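Local atomic coordinates of phenol hydroxylase component phL (PDB entry 3U52), a protein that is probably a largely helical, non-catalytic subunit of a bacterial multicomponent phenol hydroxylase, a complex that adds oxygen to phenol. Residues D[75-80]-D[257-262]; D[161-166]-D[251-256]; D[71-76]-D[147-152]; D[219-224]-D[319-324]. All blocks are in the same frame, centred on the assembly; numbering follows the deposited sequence.

How the contacts relate
Helix 251-274 takes part in two of the contacts: its residues 257-262 meet the loop 75-80 in contact 1, and the adjoining 251-256 face helix 147-175 in contact 2, the two centres about 15 Å apart. Contact 3 begins from the same loop, shares Asp-75 and Pro-76 with contact 1, and carries the loop to the start of helix 147-175; the centres of contacts 1 and 3 lie about 10 Å apart. Contact 4 brings helices 211-240 and 307-322 together and touches contact 1 through Tyr-257, whose OH lies 3.4 Å from Gly-224 CA. Tyr-257 also lines a xenon pocket with Tyr-227 and Asp-232, and the Met-253 side chain in contact 2 is about 7 Å from a bound xenon.

Contact 1 (D[75-80]-D[257-262]); sequences DPRQFY and YKESLR
A bend at chi3 (-51°) turns the end of Arg-77 toward helix 251-274, and Glu-259, with CG trans to its own N (chi1 175°), reaches out to meet it. The result is a salt bridge of 2.8 Å from Arg-77 NH1 to Glu-259 OE2. The oxygen lies near the guanidinium plane, yet NH1 approaches from above the carboxylate plane, and the N-H...O angle is a modest 139°. OE2 has a second cationic partner in Arg-88. The side of the guanidinium is held by Asp-75: Arg-77 NE bonds to the syn lone pair of Asp-75 OD1 at 3.0 Å, and Arg-77 NH2 to Asp-75 OD2 at 2.9 Å, from above the carboxylate plane. With Phe-79 CD1 3.5 Å above the centre of one face, the group has its rotation well defined. Farther along the helix, Arg-262 lays a guanidinium face over the Pro-76 to Arg-77 backbone, and Pro-76 CG packs 3.4 Å from Arg-262 O. The loop leading to helix 81-105 holds an Asx turn (Asp-75 OD1 to Arg-77 N, 3.0 Å) inside a type I beta turn from Asp-75 to Gln-78, joined to helix 251-274 by the Asp-75, Arg-77, Glu-259 salt-bridge network.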
loop_
_atom_site.group_PDB
_atom_site.type_symbol
_atom_site.label_atom_id
_atom_site.label_comp_id
_atom_site.label_asym_id
_atom_site.label_seq_id
_atom_site.Cartn_x
_atom_site.Cartn_y
_atom_site.Cartn_z
ATOM N N ASP D 75 -12.756 20.280 -11.757
ATOM C CA ASP D 75 -11.333 20.298 -12.063
ATOM C C ASP D 75 -11.064 19.252 -13.164
ATOM O O ASP D 75 -11.320 18.064 -12.953
ATOM C CB ASP D 75 -10.529 19.973 -10.798
ATOM C CG ASP D 75 -9.013 20.089 -11.012
ATOM O OD1 ASP D 75 -8.584 20.406 -12.129
ATOM O OD2 ASP D 75 -8.239 19.853 -10.076
ATOM N N PRO D 76 -10.573 19.698 -14.344
ATOM C CA PRO D 76 -10.140 18.786 -15.414
ATOM C C PRO D 76 -9.017 17.817 -14.999
ATOM O O PRO D 76 -8.954 16.714 -15.544
ATOM C CB PRO D 76 -9.649 19.731 -16.541
ATOM C CG PRO D 76 -10.180 21.099 -16.187
ATOM C CD PRO D 76 -10.416 21.120 -14.694
ATOM N N ARG D 77 -8.133 18.220 -14.083
ATOM C CA ARG D 77 -7.064 17.370 -13.547
ATOM C C ARG D 77 -7.605 16.304 -12.548
ATOM O O ARG D 77 -6.911 15.348 -12.221
ATOM C CB ARG D 77 -6.004 18.248 -12.849
ATOM C CG ARG D 77 -5.380 19.365 -13.694
ATOM C CD ARG D 77 -4.733 20.403 -12.750
ATOM N NE ARG D 77 -5.647 20.853 -11.688
ATOM C CZ ARG D 77 -5.285 21.555 -10.609
ATOM N NH1 ARG D 77 -4.053 21.980 -10.483
ATOM N NH2 ARG D 77 -6.179 21.872 -9.674
ATOM N N GLN D 78 -8.832 16.493 -12.055
ATOM C CA GLN D 78 -9.443 15.590 -11.043
ATOM C C GLN D 78 -8.611 15.434 -9.751
ATOM O O GLN D 78 -8.476 14.343 -9.190
ATOM C CB GLN D 78 -9.751 14.245 -11.683
ATOM C CG GLN D 78 -10.481 14.425 -13.006
ATOM C CD GLN D 78 -11.952 14.472 -12.861
ATOM O OE1 GLN D 78 -12.578 15.563 -12.984
ATOM N NE2 GLN D 78 -12.556 13.310 -12.613
ATOM N N PHE D 79 -8.048 16.541 -9.283
ATOM C CA PHE D 79 -7.243 16.534 -8.096
ATOM C C PHE D 79 -8.136 16.493 -6.839
ATOM O O PHE D 79 -8.783 17.460 -6.494
ATOM C CB PHE D 79 -6.347 17.780 -8.045
ATOM C CG PHE D 79 -5.080 17.697 -8.852
ATOM C CD1 PHE D 79 -4.180 18.770 -8.826
ATOM C CD2 PHE D 79 -4.757 16.594 -9.632
ATOM C CE1 PHE D 79 -2.983 18.723 -9.581
ATOM C CE2 PHE D 79 -3.567 16.552 -10.394
ATOM C CZ PHE D 79 -2.669 17.590 -10.352
ATOM N N TYR D 80 -8.138 15.359 -6.156
ATOM C CA TYR D 80 -8.469 15.313 -4.731
ATOM C C TYR D 80 -7.118 15.333 -4.072
ATOM O O TYR D 80 -6.085 15.336 -4.788
ATOM C CB TYR D 80 -9.329 14.093 -4.380
ATOM C CG TYR D 80 -8.697 12.786 -4.786
ATOM C CD1 TYR D 80 -8.031 12.013 -3.860
ATOM C CD2 TYR D 80 -8.763 12.338 -6.085
ATOM C CE1 TYR D 80 -7.409 10.833 -4.217
ATOM C CE2 TYR D 80 -8.165 11.152 -6.447
ATOM C CZ TYR D 80 -7.477 10.409 -5.499
ATOM O OH TYR D 80 -6.856 9.215 -5.834
ATOM N N TYR D 257 2.621 26.263 -14.384
ATOM C CA TYR D 257 1.807 27.203 -15.126
ATOM C C TYR D 257 0.997 26.533 -16.185
ATOM O O TYR D 257 -0.205 26.790 -16.270
ATOM C CB TYR D 257 2.640 28.306 -15.754
ATOM C CG TYR D 257 1.788 29.323 -16.462
ATOM C CD1 TYR D 257 0.908 30.120 -15.752
ATOM C CD2 TYR D 257 1.831 29.442 -17.861
ATOM C CE1 TYR D 257 0.122 31.045 -16.389
ATOM C CE2 TYR D 257 1.043 30.370 -18.522
ATOM C CZ TYR D 257 0.190 31.173 -17.761
ATOM O OH TYR D 257 -0.617 32.088 -18.339
ATOM N N LYS D 258 1.631 25.667 -16.982
ATOM C CA LYS D 258 0.924 24.929 -18.035
ATOM C C LYS D 258 -0.254 24.123 -17.478
ATOM O O LYS D 258 -1.350 24.096 -18.070
ATOM C CB LYS D 258 1.893 23.973 -18.756
ATOM C CG LYS D 258 2.863 24.711 -19.675
ATOM C CD LYS D 258 2.023 25.469 -20.783
ATOM C CE LYS D 258 2.426 26.956 -21.007
ATOM N NZ LYS D 258 3.294 27.179 -22.211
ATOM N N GLU D 259 -0.023 23.462 -16.352
ATOM C CA GLU D 259 -1.090 22.683 -15.696
ATOM C C GLU D 259 -2.211 23.592 -15.159
ATOM O O GLU D 259 -3.362 23.219 -15.159
ATOM C CB GLU D 259 -0.478 21.813 -14.581
ATOM C CG GLU D 259 -1.512 21.037 -13.747
ATOM C CD GLU D 259 -1.049 20.823 -12.303
ATOM O OE1 GLU D 259 -0.249 19.878 -12.078
ATOM O OE2 GLU D 259 -1.473 21.618 -11.401
ATOM N N SER D 260 -1.875 24.790 -14.698
ATOM C CA SER D 260 -2.846 25.636 -14.022
ATOM C C SER D 260 -3.845 26.246 -14.998
ATOM O O SER D 260 -4.976 26.537 -14.657
ATOM C CB SER D 260 -2.134 26.743 -13.263
ATOM O OG SER D 260 -1.718 27.743 -14.175
ATOM N N LEU D 261 -3.412 26.424 -16.228
ATOM C CA LEU D 261 -4.311 26.789 -17.314
ATOM C C LEU D 261 -5.485 25.820 -17.458
ATOM O O LEU D 261 -6.596 26.230 -17.796
ATOM C CB LEU D 261 -3.504 26.905 -18.596
ATOM C CG LEU D 261 -2.924 28.188 -19.216
ATOM C CD1 LEU D 261 -2.727 29.358 -18.297
ATOM C CD2 LEU D 261 -1.654 27.846 -19.979
ATOM N N ARG D 262 -5.294 24.536 -17.155
ATOM C CA ARG D 262 -6.417 23.598 -17.265
ATOM C C ARG D 262 -7.587 23.989 -16.373
ATOM O O ARG D 262 -8.716 24.117 -16.854
ATOM C CB ARG D 262 -5.967 22.149 -17.004
ATOM C CG ARG D 262 -4.948 21.654 -18.057
ATOM C CD ARG D 262 -4.698 20.181 -17.890
ATOM N NE ARG D 262 -5.870 19.386 -18.248
ATOM C CZ ARG D 262 -6.019 18.108 -17.905
ATOM N NH1 ARG D 262 -5.077 17.511 -17.179
ATOM N NH2 ARG D 262 -7.105 17.441 -18.263
#

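Contact 2 (D[161-166]-D[251-256]); sequences LGIGQY and EFMRDW
Helix segments 161-166 and 251-256 run nearly antiparallel, their axes at 157° and 10.7 Å apart at closest approach, with the CA atoms of Ile-163 and Met-253 at 6.9 Å. Ile-163 spreads its branches over three residues of the other helix. Its CG1, set beside the backbone N (chi1 -71°), meets the edge of the Phe-252 ring at CE2, 3.9 Å away, while CG2 slides past Met-253 and touches CG at 3.7 Å. The terminal CD1 rests over the face of the Trp-256 indole, 3.8 Å from CD2, a CH-pi contact with the five-membered ring. This near-antiparallel side-by-side packing is consistent with the ferritin-like helical bundle expected for subunits of this hydroxylase family, and here all the touching residues are buried. One turn from Ile-163, Tyr-166 directs a ring edge at the face of Phe-252 in a T-shaped pair: CE1 stands over the ring centre, the centroids are 5.2 Å apart and the planes 60° apart. Tyr-166 CB also lies 4.2 Å from Met-253 CE. The polar ends of Tyr-166 and Trp-256 have partners elsewhere in the chain: Tyr-166 OH bonds to Glu-96, Trp-256 NE1 to Asp-159. Tyr-227 of helix 211-240 touches both Ile-163 and Trp-256.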
loop_
_atom_site.group_PDB
_atom_site.type_symbol
_atom_site.label_atom_id
_atom_site.label_comp_id
_atom_site.label_asym_id
_atom_site.label_seq_id
_atom_site.Cartn_x
_atom_site.Cartn_y
_atom_site.Cartn_z
ATOM N N LEU D 161 3.197 29.275 -2.428
ATOM C CA LEU D 161 4.166 29.270 -1.345
ATOM C C LEU D 161 5.403 28.426 -1.713
ATOM O O LEU D 161 6.509 28.871 -1.494
ATOM C CB LEU D 161 3.541 28.704 -0.087
ATOM C CG LEU D 161 4.502 28.518 1.071
ATOM C CD1 LEU D 161 5.006 29.935 1.519
ATOM C CD2 LEU D 161 3.865 27.706 2.224
ATOM N N GLY D 162 5.190 27.228 -2.261
ATOM C CA GLY D 162 6.274 26.391 -2.825
ATOM C C GLY D 162 7.097 27.122 -3.876
ATOM O O GLY D 162 8.307 27.110 -3.821
ATOM N N ILE D 163 6.444 27.790 -4.823
ATOM C CA ILE D 163 7.182 28.579 -5.827
ATOM C C ILE D 163 8.026 29.721 -5.202
ATOM O O ILE D 163 9.187 29.932 -5.556
ATOM C CB ILE D 163 6.242 29.098 -6.923
ATOM C CG1 ILE D 163 5.787 27.922 -7.790
ATOM C CG2 ILE D 163 6.941 30.146 -7.805
ATOM C CD1 ILE D 163 4.558 28.212 -8.528
ATOM N N GLY D 164 7.450 30.416 -4.247
ATOM C CA GLY D 164 8.139 31.481 -3.513
ATOM C C GLY D 164 9.330 30.946 -2.786
ATOM O O GLY D 164 10.408 31.591 -2.782
ATOM N N GLN D 165 9.195 29.728 -2.238
ATOM C CA GLN D 165 10.357 29.050 -1.598
ATOM C C GLN D 165 11.496 28.702 -2.562
ATOM O O GLN D 165 12.641 28.998 -2.278
ATOM C CB GLN D 165 9.925 27.840 -0.725
ATOM C CG GLN D 165 9.125 28.304 0.495
ATOM C CD GLN D 165 8.500 27.193 1.273
ATOM O OE1 GLN D 165 8.189 27.351 2.434
ATOM N NE2 GLN D 165 8.297 26.067 0.634
ATOM N N TYR D 166 11.190 28.118 -3.713
ATOM C CA TYR D 166 12.207 27.959 -4.772
ATOM C C TYR D 166 12.944 29.256 -5.162
ATOM O O TYR D 166 14.175 29.240 -5.286
ATOM C CB TYR D 166 11.589 27.346 -6.025
ATOM C CG TYR D 166 11.344 25.871 -5.836
ATOM C CD1 TYR D 166 10.178 25.269 -6.287
ATOM C CD2 TYR D 166 12.301 25.077 -5.218
ATOM C CE1 TYR D 166 9.955 23.889 -6.096
ATOM C CE2 TYR D 166 12.095 23.698 -5.018
ATOM C CZ TYR D 166 10.927 23.122 -5.451
ATOM O OH TYR D 166 10.729 21.771 -5.271
ATOM N N GLU D 251 12.095 25.503 -14.018
ATOM C CA GLU D 251 11.302 24.618 -14.854
ATOM C C GLU D 251 10.049 24.207 -14.066
ATOM O O GLU D 251 8.999 24.000 -14.630
ATOM C CB GLU D 251 12.127 23.386 -15.326
ATOM C CG GLU D 251 11.435 22.479 -16.408
ATOM C CD GLU D 251 11.231 23.109 -17.813
ATOM O OE1 GLU D 251 11.821 24.165 -18.158
ATOM O OE2 GLU D 251 10.472 22.513 -18.600
ATOM N N PHE D 252 10.170 24.082 -12.756
ATOM C CA PHE D 252 9.011 23.794 -11.938
ATOM C C PHE D 252 7.864 24.792 -12.281
ATOM O O PHE D 252 6.719 24.397 -12.502
ATOM C CB PHE D 252 9.393 23.839 -10.448
ATOM C CG PHE D 252 8.261 23.470 -9.528
ATOM C CD1 PHE D 252 8.136 22.146 -9.050
ATOM C CD2 PHE D 252 7.315 24.436 -9.130
ATOM C CE1 PHE D 252 7.073 21.778 -8.172
ATOM C CE2 PHE D 252 6.236 24.095 -8.263
ATOM C CZ PHE D 252 6.102 22.753 -7.800
ATOM N N MET D 253 8.204 26.082 -12.381
ATOM C CA MET D 253 7.229 27.164 -12.601
ATOM C C MET D 253 6.601 27.064 -13.981
ATOM O O MET D 253 5.398 27.336 -14.134
ATOM C CB MET D 253 7.900 28.542 -12.454
ATOM C CG MET D 253 8.315 28.963 -11.056
ATOM S SD MET D 253 9.641 28.024 -10.306
ATOM C CE MET D 253 10.574 29.402 -9.592
ATOM N N ARG D 254 7.378 26.705 -15.007
ATOM C CA ARG D 254 6.770 26.503 -16.339
ATOM C C ARG D 254 5.803 25.311 -16.420
ATOM O O ARG D 254 4.702 25.424 -17.011
ATOM C CB ARG D 254 7.817 26.429 -17.469
ATOM C CG ARG D 254 8.443 27.779 -17.815
ATOM C CD ARG D 254 9.522 27.647 -18.944
ATOM N NE ARG D 254 10.683 26.907 -18.445
ATOM C CZ ARG D 254 11.669 27.470 -17.763
ATOM N NH1 ARG D 254 11.636 28.779 -17.558
ATOM N NH2 ARG D 254 12.688 26.726 -17.289
ATOM N N ASP D 255 6.206 24.173 -15.840
ATOM C CA ASP D 255 5.324 23.017 -15.753
ATOM C C ASP D 255 4.057 23.336 -14.931
ATOM O O ASP D 255 2.945 22.969 -15.329
ATOM C CB ASP D 255 6.085 21.822 -15.103
ATOM C CG ASP D 255 7.082 21.137 -16.088
ATOM O OD1 ASP D 255 7.018 21.443 -17.309
ATOM O OD2 ASP D 255 7.950 20.320 -15.640
ATOM N N TRP D 256 4.237 23.980 -13.775
ATOM C CA TRP D 256 3.108 24.392 -12.917
ATOM C C TRP D 256 2.096 25.257 -13.696
ATOM O O TRP D 256 0.876 25.011 -13.685
ATOM C CB TRP D 256 3.600 25.148 -11.649
ATOM C CG TRP D 256 2.458 25.700 -10.853
ATOM C CD1 TRP D 256 1.703 25.017 -9.939
ATOM C CD2 TRP D 256 1.848 27.010 -10.976
ATOM N NE1 TRP D 256 0.698 25.828 -9.450
ATOM C CE2 TRP D 256 0.767 27.054 -10.053
ATOM C CE3 TRP D 256 2.155 28.170 -11.718
ATOM C CZ2 TRP D 256 -0.032 28.199 -9.878
ATOM C CZ3 TRP D 256 1.339 29.305 -11.566
ATOM C CH2 TRP D 256 0.249 29.298 -10.655
#

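Contact 3 (D[71-76]-D[147-152]); sequences CAVSDP and TTVSQM
One hydrogen bond crosses between the loop and the helix: Thr-148 OG1 donates to Val-73 O at 2.8 Å. The C=O...O angle of 175° puts the hydroxyl almost straight ahead of the carbonyl. The threonine rotamer explains this approach, because chi1 of 54° sets OG1 between the backbone N and the carbonyl carbon, on the side facing the loop. Thr-148 CB follows its hydroxyl to 3.2 Å from Val-73 O, and OG1 lies 4.0 Å from Cys-71 CA, so the loop backbone passes close against this one side chain. Other polar groups of the loop have partners outside this helix: Ser-74 OG bonds to Tyr-37 OH, the backbone N of Asp-75 to Tyr-32 OH, and the Asp-75 carboxylate pairs with Arg-77.

Apolar packing centres on Val-73. Its CG1, lying opposite the backbone N (chi1 168°), meets two helix residues one turn apart, Val-149 through CG2 at 3.8 Å and Met-152 through CE at 3.6 Å. The valine side chain crosses both at a slant. Met-152, bent at its last torsion, brings this methyl back to the valine while the sulfur makes a separate contact.

That contact is of sulfur with carbon: Met-152 SD lies 3.8 Å from Asp-75 CB, the two side chains sliding past each other in opposite directions. Trp-263 of helix 251-274 touches both of these residues as well.

In this all-helical fold, the arrangement packs an irregular connection, which runs on to helix 81-105, across the first turns of helix 147-175, with a threonine hydroxyl capturing a loop carbonyl.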
loop_
_atom_site.group_PDB
_atom_site.type_symbol
_atom_site.label_atom_id
_atom_site.label_comp_id
_atom_site.label_asym_id
_atom_site.label_seq_id
_atom_site.Cartn_x
_atom_site.Cartn_y
_atom_site.Cartn_z
ATOM N N CYS D 71 -20.967 23.619 -8.283
ATOM C CA CYS D 71 -20.371 22.347 -8.770
ATOM C C CYS D 71 -20.343 22.158 -10.291
ATOM O O CYS D 71 -19.778 21.176 -10.763
ATOM C CB CYS D 71 -21.082 21.149 -8.171
ATOM S SG CYS D 71 -20.948 21.176 -6.432
ATOM N N ALA D 72 -20.957 23.067 -11.055
ATOM C CA ALA D 72 -20.657 23.171 -12.479
ATOM C C ALA D 72 -19.152 23.430 -12.690
ATOM O O ALA D 72 -18.584 23.061 -13.732
ATOM C CB ALA D 72 -21.449 24.313 -13.118
ATOM N N VAL D 73 -18.511 24.102 -11.743
ATOM C CA VAL D 73 -17.073 24.335 -11.861
ATOM C C VAL D 73 -16.378 23.113 -11.281
ATOM O O VAL D 73 -16.506 22.838 -10.086
ATOM C CB VAL D 73 -16.623 25.633 -11.152
ATOM C CG1 VAL D 73 -15.110 25.689 -11.047
ATOM C CG2 VAL D 73 -17.157 26.873 -11.887
ATOM N N SER D 74 -15.698 22.358 -12.142
ATOM C CA SER D 74 -15.027 21.116 -11.755
ATOM C C SER D 74 -13.609 21.126 -12.314
ATOM O O SER D 74 -13.312 21.861 -13.249
ATOM C CB SER D 74 -15.760 19.891 -12.297
ATOM O OG SER D 74 -17.083 19.838 -11.762
ATOM N N ASP D 75 -12.756 20.280 -11.757
ATOM C CA ASP D 75 -11.333 20.298 -12.063
ATOM C C ASP D 75 -11.064 19.252 -13.164
ATOM O O ASP D 75 -11.320 18.064 -12.953
ATOM C CB ASP D 75 -10.529 19.973 -10.798
ATOM C CG ASP D 75 -9.013 20.089 -11.012
ATOM O OD1 ASP D 75 -8.584 20.406 -12.129
ATOM O OD2 ASP D 75 -8.239 19.853 -10.076
ATOM N N PRO D 76 -10.573 19.698 -14.344
ATOM C CA PRO D 76 -10.140 18.786 -15.414
ATOM C C PRO D 76 -9.017 17.817 -14.999
ATOM O O PRO D 76 -8.954 16.714 -15.544
ATOM C CB PRO D 76 -9.649 19.731 -16.541
ATOM C CG PRO D 76 -10.180 21.099 -16.187
ATOM C CD PRO D 76 -10.416 21.120 -14.694
ATOM N N THR D 147 -16.955 22.689 -2.603
ATOM C CA THR D 147 -15.671 21.961 -2.377
ATOM C C THR D 147 -14.806 21.898 -3.626
ATOM O O THR D 147 -13.614 22.047 -3.520
ATOM C CB THR D 147 -15.886 20.557 -1.768
ATOM O OG1 THR D 147 -16.428 20.753 -0.471
ATOM C CG2 THR D 147 -14.556 19.785 -1.635
ATOM N N THR D 148 -15.421 21.751 -4.799
ATOM C CA THR D 148 -14.693 21.689 -6.076
ATOM C C THR D 148 -13.943 22.991 -6.298
ATOM O O THR D 148 -12.841 22.987 -6.834
ATOM C CB THR D 148 -15.617 21.441 -7.312
ATOM O OG1 THR D 148 -16.670 22.419 -7.336
ATOM C CG2 THR D 148 -16.252 20.050 -7.309
ATOM N N VAL D 149 -14.539 24.111 -5.876
ATOM C CA VAL D 149 -13.893 25.419 -6.063
ATOM C C VAL D 149 -12.898 25.713 -4.951
ATOM O O VAL D 149 -11.770 26.090 -5.231
ATOM C CB VAL D 149 -14.965 26.526 -6.158
ATOM C CG1 VAL D 149 -14.304 27.912 -6.217
ATOM C CG2 VAL D 149 -15.894 26.243 -7.378
ATOM N N SER D 150 -13.277 25.523 -3.686
ATOM C CA SER D 150 -12.321 25.837 -2.607
ATOM C C SER D 150 -11.056 24.922 -2.617
ATOM O O SER D 150 -9.936 25.375 -2.327
ATOM C CB SER D 150 -13.022 25.811 -1.248
ATOM O OG SER D 150 -13.556 24.491 -1.031
ATOM N N GLN D 151 -11.211 23.641 -2.983
ATOM C CA GLN D 151 -10.002 22.807 -2.998
ATOM C C GLN D 151 -9.037 23.275 -4.085
ATOM O O GLN D 151 -7.863 23.244 -3.890
ATOM C CB GLN D 151 -10.309 21.311 -3.067
ATOM C CG GLN D 151 -10.647 20.784 -4.421
ATOM C CD GLN D 151 -10.873 19.248 -4.402
ATOM O OE1 GLN D 151 -11.798 18.730 -5.046
ATOM N NE2 GLN D 151 -10.015 18.544 -3.701
ATOM N N MET D 152 -9.529 23.738 -5.227
ATOM C CA MET D 152 -8.597 24.168 -6.295
ATOM C C MET D 152 -7.825 25.381 -5.850
ATOM O O MET D 152 -6.674 25.577 -6.197
ATOM C CB MET D 152 -9.387 24.486 -7.563
ATOM C CG MET D 152 -9.996 23.242 -8.243
ATOM S SD MET D 152 -10.579 23.647 -9.939
ATOM C CE MET D 152 -11.935 24.785 -9.715
#

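Contact 4 (D[219-224]-D[319-324]); sequences NILIDG and ARLKKF
The carbonyl oxygen of Gly-224 and the Arg-320 guanidinium are joined through one water: the water donates to Gly-224 O at 2.9 Å and accepts from Arg-320 NH1 at 3.3 Å, the longer of the two legs. It lies at the edge of the guanidinium and in its plane. Arg-320 spans the gap with an extended chain, CG turned away from the backbone N (chi1 176°) and the following torsions straight, and Asn-265 OD1 accepts from its NE. NH1 also lies 3.9 Å from Gly-224 CA, while Ile-220 places CG2 over one guanidinium face and brings CD1 to 3.8 Å from NH2.

The contact joins helix 211-240 to helix 307-322 in a mainly helical chain, consistent with the ferritin-like helical bundle expected for this hydroxylase family. The former helix widens into a pi-type turn at residues 219-222, and Gly-224 N donates to Ile-220 O at 2.8 Å, an ordinary i to i+4 helical bond overlapping the wide turn. The helices stand well apart here, with the CA atoms of Gly-224 and Arg-320 9.0 Å from each other, and long side chains fill the distance.

Leu-321 supplies the apolar half. Its CD2 reaches Ile-220 CG2 at 4.2 Å, and CD1 meets Leu-221 CD2 at 4.1 Å, the two leucines crossing at about a right angle. Helix 276-302 lies alongside, touching Leu-221 through Trp-289 and Leu-321 through Ile-286, while Tyr-257 and Leu-261 of helix 251-274 pack against Arg-320.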
loop_
_atom_site.group_PDB
_atom_site.type_symbol
_atom_site.label_atom_id
_atom_site.label_comp_id
_atom_site.label_asym_id
_atom_site.label_seq_id
_atom_site.Cartn_x
_atom_site.Cartn_y
_atom_site.Cartn_z
ATOM N N ASN D 219 -5.518 34.948 -10.404
ATOM C CA ASN D 219 -5.259 33.668 -11.049
ATOM C C ASN D 219 -5.351 33.701 -12.569
ATOM O O ASN D 219 -4.811 32.807 -13.209
ATOM C CB ASN D 219 -6.134 32.543 -10.430
ATOM C CG ASN D 219 -5.821 32.298 -8.929
ATOM O OD1 ASN D 219 -6.730 32.231 -8.094
ATOM N ND2 ASN D 219 -4.539 32.207 -8.582
ATOM N N ILE D 220 -6.032 34.720 -13.146
ATOM C CA ILE D 220 -6.129 34.885 -14.600
ATOM C C ILE D 220 -5.310 36.112 -15.066
ATOM O O ILE D 220 -4.357 35.977 -15.842
ATOM C CB ILE D 220 -7.629 35.059 -15.138
ATOM C CG1 ILE D 220 -8.624 34.015 -14.573
ATOM C CG2 ILE D 220 -7.665 35.099 -16.697
ATOM C CD1 ILE D 220 -8.157 32.597 -14.692
ATOM N N LEU D 221 -5.680 37.299 -14.595
ATOM C CA LEU D 221 -5.067 38.542 -15.115
ATOM C C LEU D 221 -3.589 38.749 -14.726
ATOM O O LEU D 221 -2.748 38.920 -15.602
ATOM C CB LEU D 221 -5.906 39.775 -14.774
ATOM C CG LEU D 221 -7.387 39.805 -15.217
ATOM C CD1 LEU D 221 -8.023 41.113 -14.693
ATOM C CD2 LEU D 221 -7.645 39.580 -16.734
ATOM N N ILE D 222 -3.243 38.700 -13.449
ATOM C CA ILE D 222 -1.838 38.884 -13.074
ATOM C C ILE D 222 -0.963 37.693 -13.561
ATOM O O ILE D 222 -0.000 37.872 -14.300
ATOM C CB ILE D 222 -1.694 39.110 -11.560
ATOM C CG1 ILE D 222 -2.276 40.503 -11.172
ATOM C CG2 ILE D 222 -0.240 39.066 -11.159
ATOM C CD1 ILE D 222 -2.608 40.625 -9.708
ATOM N N ASP D 223 -1.350 36.480 -13.180
ATOM C CA ASP D 223 -0.592 35.275 -13.534
ATOM C C ASP D 223 -0.536 35.058 -15.042
ATOM O O ASP D 223 0.479 34.611 -15.551
ATOM C CB ASP D 223 -1.198 34.036 -12.848
ATOM C CG ASP D 223 -1.021 34.055 -11.311
ATOM O OD1 ASP D 223 -0.410 35.000 -10.731
ATOM O OD2 ASP D 223 -1.533 33.114 -10.648
ATOM N N GLY D 224 -1.621 35.367 -15.748
ATOM C CA GLY D 224 -1.701 35.102 -17.166
ATOM C C GLY D 224 -0.876 36.027 -18.044
ATOM O O GLY D 224 -0.748 35.801 -19.260
ATOM N N ALA D 319 -6.201 36.833 -26.355
ATOM C CA ALA D 319 -6.637 35.686 -27.167
ATOM C C ALA D 319 -7.323 34.686 -26.278
ATOM O O ALA D 319 -8.374 34.148 -26.636
ATOM C CB ALA D 319 -5.455 35.024 -27.862
ATOM N N ARG D 320 -6.722 34.452 -25.110
ATOM C CA ARG D 320 -7.299 33.560 -24.099
ATOM C C ARG D 320 -8.679 34.057 -23.635
ATOM O O ARG D 320 -9.618 33.294 -23.640
ATOM C CB ARG D 320 -6.294 33.369 -22.954
ATOM C CG ARG D 320 -6.732 32.535 -21.740
ATOM C CD ARG D 320 -5.572 32.433 -20.714
ATOM N NE ARG D 320 -6.012 31.756 -19.497
ATOM C CZ ARG D 320 -5.327 31.723 -18.356
ATOM N NH1 ARG D 320 -4.157 32.338 -18.264
ATOM N NH2 ARG D 320 -5.830 31.070 -17.311
ATOM N N LEU D 321 -8.822 35.346 -23.295
ATOM C CA LEU D 321 -10.097 35.890 -22.827
ATOM C C LEU D 321 -11.215 35.828 -23.886
ATOM O O LEU D 321 -12.377 35.659 -23.532
ATOM C CB LEU D 321 -9.935 37.323 -22.291
ATOM C CG LEU D 321 -9.176 37.480 -20.964
ATOM C CD1 LEU D 321 -8.852 38.952 -20.591
ATOM C CD2 LEU D 321 -9.875 36.759 -19.805
ATOM N N LYS D 322 -10.848 35.959 -25.165
ATOM C CA LYS D 322 -11.792 35.824 -26.290
ATOM C C LYS D 322 -12.527 34.499 -26.307
ATOM O O LYS D 322 -13.691 34.463 -26.682
ATOM C CB LYS D 322 -11.110 36.056 -27.637
ATOM C CG LYS D 322 -11.144 37.521 -28.045
ATOM C CD LYS D 322 -10.288 37.816 -29.285
ATOM C CE LYS D 322 -10.277 39.310 -29.545
ATOM N NZ LYS D 322 -8.874 39.784 -29.781
ATOM N N LYS D 323 -11.873 33.426 -25.869
ATOM C CA LYS D 323 -12.538 32.127 -25.696
ATOM C C LYS D 323 -13.734 32.161 -24.740
ATOM O O LYS D 323 -14.652 31.345 -24.869
ATOM C CB LYS D 323 -11.549 31.070 -25.194
ATOM C CG LYS D 323 -10.540 30.595 -26.243
ATOM C CD LYS D 323 -9.527 29.593 -25.608
ATOM C CE LYS D 323 -8.883 28.635 -26.664
ATOM N NZ LYS D 323 -8.316 27.338 -26.060
ATOM N N PHE D 324 -13.725 33.084 -23.772
ATOM C CA PHE D 324 -14.816 33.179 -22.800
ATOM C C PHE D 324 -15.844 34.229 -23.183
ATOM O O PHE D 324 -16.748 34.509 -22.391
ATOM C CB PHE D 324 -14.314 33.495 -21.390
ATOM C CG PHE D 324 -13.078 32.747 -20.989
ATOM C CD1 PHE D 324 -12.010 33.428 -20.426
ATOM C CD2 PHE D 324 -12.974 31.376 -21.182
ATOM C CE1 PHE D 324 -10.859 32.761 -20.071
ATOM C CE2 PHE D 324 -11.829 30.697 -20.820
ATOM C CZ PHE D 324 -10.775 31.390 -20.262
HETATM O O HOH W 1 -2.532 33.976 -20.623
#